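Side-chain contacts in RagA protein (Porphyromonas gingivalis, PDB 6SLN), which probably takes up peptides across the outer membrane as a TonB-dependent receptor, here with a peptide bound: residues Y776-N780 / T781-W785; I872-D875 / R876-E880. All blocks are in the same frame, centred on the assembly; numbering follows the deposited sequence.

Contact 1. Residues Y776-N780 / T781-W785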
ATOM      1  N   TYR A 776      37.740   8.559 -22.406  1.00 44.09           N
ATOM      2  CA  TYR A 776      37.112   8.808 -21.108  1.00 46.75           C
ATOM      3  C   TYR A 776      37.301   7.598 -20.203  1.00 49.15           C
ATOM      4  O   TYR A 776      36.788   6.511 -20.495  1.00 48.12           O
ATOM      5  CB  TYR A 776      35.622   9.115 -21.258  1.00 48.72           C
ATOM      6  CG  TYR A 776      34.906   9.250 -19.934  1.00 49.49           C
ATOM      7  CD1 TYR A 776      34.907  10.461 -19.247  1.00 51.30           C
ATOM      8  CD2 TYR A 776      34.240   8.173 -19.368  1.00 46.64           C
ATOM      9  CE1 TYR A 776      34.260  10.599 -18.037  1.00 46.93           C
ATOM     10  CE2 TYR A 776      33.590   8.296 -18.150  1.00 52.84           C
ATOM     11  CZ  TYR A 776      33.603   9.510 -17.489  1.00 53.58           C
ATOM     12  OH  TYR A 776      32.936   9.643 -16.286  1.00 47.02           O
ATOM     13  N   MET A 777      38.016   7.794 -19.098  1.00 45.65           N
ATOM     14  CA  MET A 777      38.172   6.757 -18.089  1.00 42.87           C
ATOM     15  C   MET A 777      36.978   6.814 -17.162  1.00 46.48           C
ATOM     16  O   MET A 777      36.741   7.846 -16.530  1.00 48.39           O
ATOM     17  CB  MET A 777      39.464   6.958 -17.299  1.00 51.61           C
ATOM     18  CG  MET A 777      39.727   5.898 -16.232  1.00 57.17           C
ATOM     19  SD  MET A 777      39.424   6.475 -14.547  1.00 64.09           S
ATOM     20  CE  MET A 777      40.994   7.183 -14.110  1.00 40.32           C
ATOM     21  N   LEU A 778      36.215   5.729 -17.101  1.00 44.55           N
ATOM     22  CA  LEU A 778      35.077   5.678 -16.194  1.00 38.86           C
ATOM     23  C   LEU A 778      35.624   5.681 -14.771  1.00 47.72           C
ATOM     24  O   LEU A 778      36.325   4.729 -14.394  1.00 52.62           O
ATOM     25  CB  LEU A 778      34.231   4.441 -16.476  1.00 36.45           C
ATOM     26  CG  LEU A 778      33.373   4.414 -17.748  1.00 42.40           C
ATOM     27  CD1 LEU A 778      34.224   4.383 -19.027  1.00 42.35           C
ATOM     28  CD2 LEU A 778      32.427   3.229 -17.726  1.00 35.77           C
ATOM     29  N   PRO A 779      35.389   6.735 -13.974  1.00 45.06           N
ATOM     30  CA  PRO A 779      36.080   6.856 -12.681  1.00 41.41           C
ATOM     31  C   PRO A 779      35.770   5.695 -11.750  1.00 42.72           C
ATOM     32  O   PRO A 779      34.656   5.178 -11.708  1.00 35.72           O
ATOM     33  CB  PRO A 779      35.566   8.185 -12.118  1.00 36.64           C
ATOM     34  CG  PRO A 779      35.199   8.967 -13.347  1.00 36.75           C
ATOM     35  CD  PRO A 779      34.643   7.958 -14.313  1.00 36.49           C
ATOM     36  N   ASN A 780      36.809   5.251 -11.054  1.00 39.69           N
ATOM     37  CA  ASN A 780      36.705   4.199 -10.060  1.00 37.27           C
ATOM     38  C   ASN A 780      36.197   2.872 -10.651  1.00 43.52           C
ATOM     39  O   ASN A 780      35.551   2.067  -9.967  1.00 39.23           O
ATOM     40  CB  ASN A 780      35.840   4.676  -8.894  1.00 39.01           C
ATOM     41  CG  ASN A 780      36.004   3.821  -7.681  1.00 56.10           C
ATOM     42  OD1 ASN A 780      35.199   2.929  -7.400  1.00 65.92           O
ATOM     43  ND2 ASN A 780      37.089   4.049  -6.973  1.00 61.47           N
ATOM     44  N   THR A 781      36.486   2.616 -11.926  1.00 36.68           N
ATOM     45  CA  THR A 781      36.103   1.354 -12.547  1.00 41.76           C
ATOM     46  C   THR A 781      37.269   0.507 -13.014  1.00 40.33           C
ATOM     47  O   THR A 781      37.077  -0.701 -13.219  1.00 37.29           O
ATOM     48  CB  THR A 781      35.192   1.578 -13.770  1.00 43.27           C
ATOM     49  OG1 THR A 781      35.902   2.305 -14.791  1.00 37.72           O
ATOM     50  CG2 THR A 781      33.894   2.273 -13.358  1.00 35.46           C
ATOM     51  N   GLY A 782      38.453   1.104 -13.215  1.00 38.11           N
ATOM     52  CA  GLY A 782      39.552   0.440 -13.877  1.00 38.95           C
ATOM     53  C   GLY A 782      39.297   0.182 -15.339  1.00 45.90           C
ATOM     54  O   GLY A 782      39.903  -0.724 -15.912  1.00 52.32           O
ATOM     55  N   THR A 783      38.406   0.959 -15.960  1.00 47.20           N
ATOM     56  CA  THR A 783      38.060   0.841 -17.372  1.00 46.97           C
ATOM     57  C   THR A 783      38.127   2.208 -18.062  1.00 45.20           C
ATOM     58  O   THR A 783      38.061   3.268 -17.428  1.00 38.92           O
ATOM     59  CB  THR A 783      36.656   0.246 -17.552  1.00 49.44           C
ATOM     60  OG1 THR A 783      35.678   1.199 -17.107  1.00 52.88           O
ATOM     61  CG2 THR A 783      36.505  -1.068 -16.777  1.00 42.59           C
ATOM     62  N   ILE A 784      38.240   2.182 -19.388  1.00 44.05           N
ATOM     63  CA  ILE A 784      38.320   3.411 -20.167  1.00 39.90           C
ATOM     64  C   ILE A 784      37.623   3.213 -21.504  1.00 50.12           C
ATOM     65  O   ILE A 784      37.661   2.128 -22.101  1.00 46.81           O
ATOM     66  CB  ILE A 784      39.775   3.872 -20.384  1.00 46.85           C
ATOM     67  CG1 ILE A 784      39.818   5.316 -20.891  1.00 43.55           C
ATOM     68  CG2 ILE A 784      40.465   2.979 -21.385  1.00 50.04           C
ATOM     69  CD1 ILE A 784      41.202   5.855 -21.086  1.00 43.21           C
ATOM     70  N   TRP A 785      36.944   4.269 -21.938  1.00 47.40           N
ATOM     71  CA  TRP A 785      36.531   4.447 -23.317  1.00 49.49           C
ATOM     72  C   TRP A 785      37.624   5.232 -24.045  1.00 53.06           C
ATOM     73  O   TRP A 785      38.002   6.323 -23.604  1.00 52.76           O
ATOM     74  CB  TRP A 785      35.201   5.188 -23.357  1.00 55.48           C
ATOM     75  CG  TRP A 785      34.043   4.434 -22.738  1.00 61.91           C
ATOM     76  CD1 TRP A 785      33.910   3.077 -22.609  1.00 59.15           C
ATOM     77  CD2 TRP A 785      32.844   5.004 -22.192  1.00 58.08           C
ATOM     78  NE1 TRP A 785      32.708   2.777 -22.012  1.00 55.46           N
ATOM     79  CE2 TRP A 785      32.038   3.945 -21.750  1.00 54.70           C
ATOM     80  CE3 TRP A 785      32.378   6.311 -22.035  1.00 62.90           C
ATOM     81  CZ2 TRP A 785      30.790   4.154 -21.167  1.00 52.29           C
ATOM     82  CZ3 TRP A 785      31.138   6.510 -21.440  1.00 56.80           C
ATOM     83  CH2 TRP A 785      30.363   5.443 -21.021  1.00 35.80           C
TER

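Contact 2. Residues I872-D875 / R876-E880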
ATOM      1  N   ILE A 872      38.883  -7.459 -12.240  1.00 47.70           N
ATOM      2  CA  ILE A 872      39.604  -7.007 -11.060  1.00 44.99           C
ATOM      3  C   ILE A 872      39.042  -7.769  -9.869  1.00 47.64           C
ATOM      4  O   ILE A 872      37.833  -7.748  -9.624  1.00 46.31           O
ATOM      5  CB  ILE A 872      39.472  -5.489 -10.871  1.00 44.65           C
ATOM      6  CG1 ILE A 872      40.004  -4.777 -12.104  1.00 39.87           C
ATOM      7  CG2 ILE A 872      40.175  -5.022  -9.596  1.00 39.21           C
ATOM      8  CD1 ILE A 872      39.528  -3.383 -12.227  1.00 39.23           C
ATOM      9  N   ASN A 873      39.915  -8.472  -9.151  1.00 48.12           N
ATOM     10  CA  ASN A 873      39.519  -9.234  -7.979  1.00 38.66           C
ATOM     11  C   ASN A 873      39.558  -8.306  -6.779  1.00 41.40           C
ATOM     12  O   ASN A 873      40.529  -8.258  -6.028  1.00 38.89           O
ATOM     13  CB  ASN A 873      40.415 -10.441  -7.773  1.00 51.44           C
ATOM     14  CG  ASN A 873      39.839 -11.407  -6.764  1.00 48.72           C
ATOM     15  OD1 ASN A 873      39.039 -11.009  -5.917  1.00 38.38           O
ATOM     16  ND2 ASN A 873      40.219 -12.687  -6.862  1.00 53.61           N
ATOM     17  N   ASN A 874      38.453  -7.594  -6.578  1.00 38.87           N
ATOM     18  CA  ASN A 874      38.360  -6.672  -5.459  1.00 38.61           C
ATOM     19  C   ASN A 874      38.624  -7.363  -4.132  1.00 39.41           C
ATOM     20  O   ASN A 874      39.205  -6.746  -3.233  1.00 37.59           O
ATOM     21  CB  ASN A 874      36.984  -6.029  -5.453  1.00 36.34           C
ATOM     22  CG  ASN A 874      36.996  -4.610  -4.974  1.00 39.57           C
ATOM     23  OD1 ASN A 874      36.159  -3.826  -5.387  1.00 48.54           O
ATOM     24  ND2 ASN A 874      37.922  -4.265  -4.105  1.00 37.75           N
ATOM     25  N   ASP A 875      38.185  -8.623  -3.987  1.00 40.96           N
ATOM     26  CA  ASP A 875      38.410  -9.364  -2.740  1.00 37.81           C
ATOM     27  C   ASP A 875      39.884  -9.345  -2.368  1.00 42.50           C
ATOM     28  O   ASP A 875      40.248  -9.105  -1.207  1.00 39.77           O
ATOM     29  CB  ASP A 875      37.947 -10.818  -2.872  1.00 38.08           C
ATOM     30  CG  ASP A 875      36.469 -11.011  -2.583  1.00 53.93           C
ATOM     31  OD1 ASP A 875      35.734 -10.009  -2.458  1.00 58.31           O
ATOM     32  OD2 ASP A 875      36.040 -12.185  -2.507  1.00 57.48           O
ATOM     33  N   ARG A 876      40.753  -9.588  -3.353  1.00 41.61           N
ATOM     34  CA  ARG A 876      42.176  -9.619  -3.063  1.00 41.75           C
ATOM     35  C   ARG A 876      42.703  -8.262  -2.615  1.00 42.80           C
ATOM     36  O   ARG A 876      43.777  -8.211  -2.011  1.00 54.86           O
ATOM     37  CB  ARG A 876      42.958 -10.164  -4.269  1.00 40.62           C
ATOM     38  CG  ARG A 876      42.698 -11.658  -4.512  1.00 41.82           C
ATOM     39  CD  ARG A 876      43.577 -12.313  -5.564  1.00 41.59           C
ATOM     40  NE  ARG A 876      44.903 -11.717  -5.592  1.00 42.41           N
ATOM     41  CZ  ARG A 876      45.365 -11.007  -6.618  1.00 56.71           C
ATOM     42  NH1 ARG A 876      44.600 -10.826  -7.687  1.00 59.21           N
ATOM     43  NH2 ARG A 876      46.578 -10.466  -6.579  1.00 50.30           N
ATOM     44  N   TYR A 877      41.962  -7.174  -2.827  1.00 39.41           N
ATOM     45  CA  TYR A 877      42.393  -5.903  -2.250  1.00 49.14           C
ATOM     46  C   TYR A 877      42.312  -5.937  -0.732  1.00 45.17           C
ATOM     47  O   TYR A 877      43.022  -5.179  -0.060  1.00 39.89           O
ATOM     48  CB  TYR A 877      41.566  -4.726  -2.807  1.00 38.94           C
ATOM     49  CG  TYR A 877      41.869  -3.393  -2.149  1.00 39.05           C
ATOM     50  CD1 TYR A 877      41.157  -2.954  -1.039  1.00 39.40           C
ATOM     51  CD2 TYR A 877      42.862  -2.577  -2.634  1.00 41.80           C
ATOM     52  CE1 TYR A 877      41.443  -1.739  -0.433  1.00 40.39           C
ATOM     53  CE2 TYR A 877      43.147  -1.356  -2.046  1.00 42.80           C
ATOM     54  CZ  TYR A 877      42.442  -0.944  -0.946  1.00 42.19           C
ATOM     55  OH  TYR A 877      42.742   0.270  -0.370  1.00 42.58           O
ATOM     56  N   PHE A 878      41.461  -6.804  -0.184  1.00 43.85           N
ATOM     57  CA  PHE A 878      41.363  -7.001   1.250  1.00 45.46           C
ATOM     58  C   PHE A 878      42.271  -8.127   1.722  1.00 45.50           C
ATOM     59  O   PHE A 878      43.052  -7.943   2.660  1.00 47.69           O
ATOM     60  CB  PHE A 878      39.917  -7.282   1.623  1.00 49.83           C
ATOM     61  CG  PHE A 878      39.012  -6.175   1.265  1.00 53.18           C
ATOM     62  CD1 PHE A 878      38.794  -5.142   2.155  1.00 48.85           C
ATOM     63  CD2 PHE A 878      38.397  -6.137   0.015  1.00 59.17           C
ATOM     64  CE1 PHE A 878      37.967  -4.096   1.817  1.00 41.64           C
ATOM     65  CE2 PHE A 878      37.560  -5.093  -0.335  1.00 47.16           C
ATOM     66  CZ  PHE A 878      37.349  -4.073   0.563  1.00 38.79           C
ATOM     67  N   THR A 879      42.212  -9.285   1.059  1.00 39.71           N
ATOM     68  CA  THR A 879      42.952 -10.434   1.563  1.00 45.76           C
ATOM     69  C   THR A 879      44.467 -10.287   1.415  1.00 48.20           C
ATOM     70  O   THR A 879      45.214 -10.983   2.107  1.00 49.45           O
ATOM     71  CB  THR A 879      42.487 -11.692   0.852  1.00 44.96           C
ATOM     72  OG1 THR A 879      42.571 -11.477  -0.560  1.00 52.18           O
ATOM     73  CG2 THR A 879      41.075 -11.996   1.230  1.00 39.38           C
ATOM     74  N   GLU A 880      44.958  -9.409   0.544  1.00 48.48           N
ATOM     75  CA  GLU A 880      46.402  -9.229   0.435  1.00 45.33           C
ATOM     76  C   GLU A 880      46.854  -7.868   0.946  1.00 42.90           C
ATOM     77  O   GLU A 880      48.001  -7.469   0.719  1.00 56.85           O
ATOM     78  CB  GLU A 880      46.856  -9.469  -1.002  1.00 43.11           C
ATOM     79  CG  GLU A 880      46.523 -10.874  -1.447  1.00 43.09           C
ATOM     80  CD  GLU A 880      46.843 -11.140  -2.885  1.00 43.47           C
ATOM     81  OE1 GLU A 880      47.585 -10.338  -3.476  1.00 48.87           O
ATOM     82  OE2 GLU A 880      46.353 -12.151  -3.426  1.00 48.23           O
TER

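Contact 1. Residues Y776-N780 / T781-W785
Leu778 lays one methyl, CD1, over a face of the Trp785 indole, 3.5 Å from the centroid of the five-membered ring and almost on the ring normal. This CH-pi contact belongs to the compact side of the contact. CG stands anti to the carbonyl carbon (chi1 -73°), a torsion that turns the branched end over the indole at about a right angle, its CD2 passing near Thr783 OG1. Next to it Tyr776 points the same way as Trp785 and brings CD2 to within 3.7 Å of Trp785 CE3, the ring planes 39° apart. The frame behind these side chains is an antiparallel beta hairpin: Tyr776 N and Trp785 N each donate to the other residue's carbonyl oxygen. On its other face Met777 CB meets Ile784 CG1 at 4.0 Å, a flexible chain beside a branched one. A type II turn from Leu778 to Thr781 joins the strands. Its looser side is the partly exposed pair Pro779, which supplies the fixed phi of the second position and points away, and Asn780, whose residue type tolerates the positive phi of 60° at the third better than most; Asn780 OD1 accepts from the backbone of the bound peptide. Thr781, by contrast, is buried, and its hydroxyl suits the turn's last position by accepting from Thr783 N at 3.1 Å, an ST turn.

Contact 2. Residues I872-D875 / R876-E880
The Asn873–Arg876 contact is a helix N-cap at the point where barrel strand 857-873 ends and the short helix 874-879 begins. Asn873 holds the N-cap position, and its side-chain OD1 accepts weakly from Arg876 N at 3.4 Å, while its backbone O takes the same amide in a second weak bond; asparagine suits this place because a short side chain with a carbonyl oxygen can bend back to an amide of the first turn. With CG anti to the backbone N (chi1 -167°), the amide is carried beside Arg876, whose guanidinium plane stands 83° from it. The amide nitrogen, Asn873 ND2, lies 3.6 Å from Arg876 CG, and its own hydrogen bond goes to Glu922 OE2, the same oxygen that forms a salt bridge with Arg876 NH1. One carboxylate thus ties cap and arginine together. From the next residue, Asn874 O takes the amide of Tyr877, while Asp875 O is shared by Phe878 N at 2.8 Å and Thr879 N at 3.0 Å, the second much straighter. Asp875 O also sits at the edge of the Phe878 ring, in its plane. The side chains of Asn874 and Asp875 bind partners beyond the turn: Asn874 ND2 donates to the backbone of the bound peptide, and Asp875 OD1 is held by Tyr385 OH and Asn981 N. Along the helix Arg876 grips Glu880 side-on with two nitrogens, one to each oxygen; Arg876 NE meets Glu880 OE2 at 2.6 Å, in the guanidinium plane but well above that of the carboxylate.

Contacts 1 and 2 follow one another in the chain, and their centres lie about 19 Å apart, yet their edges touch: Ile872 CD1 packs 3.8 Å from Thr781 O, beside the hairpin's loop. Strand 792-802 bridges them, since Tyr794 bonds to the backbone of Gly782 while Phe793 and Met795 receive Ile872. Asn977 is a second link, its side chain bonding to Thr781 O and its backbone to Ile872. Both contacts touch the bound peptide, Thr781 and Thr783 of contact 1 and Phe878 of contact 2 packing on its backbone, so both belong to the peptide site. Both also meet a chain of another protein. The phospholipid pocket uses residues of neither contact.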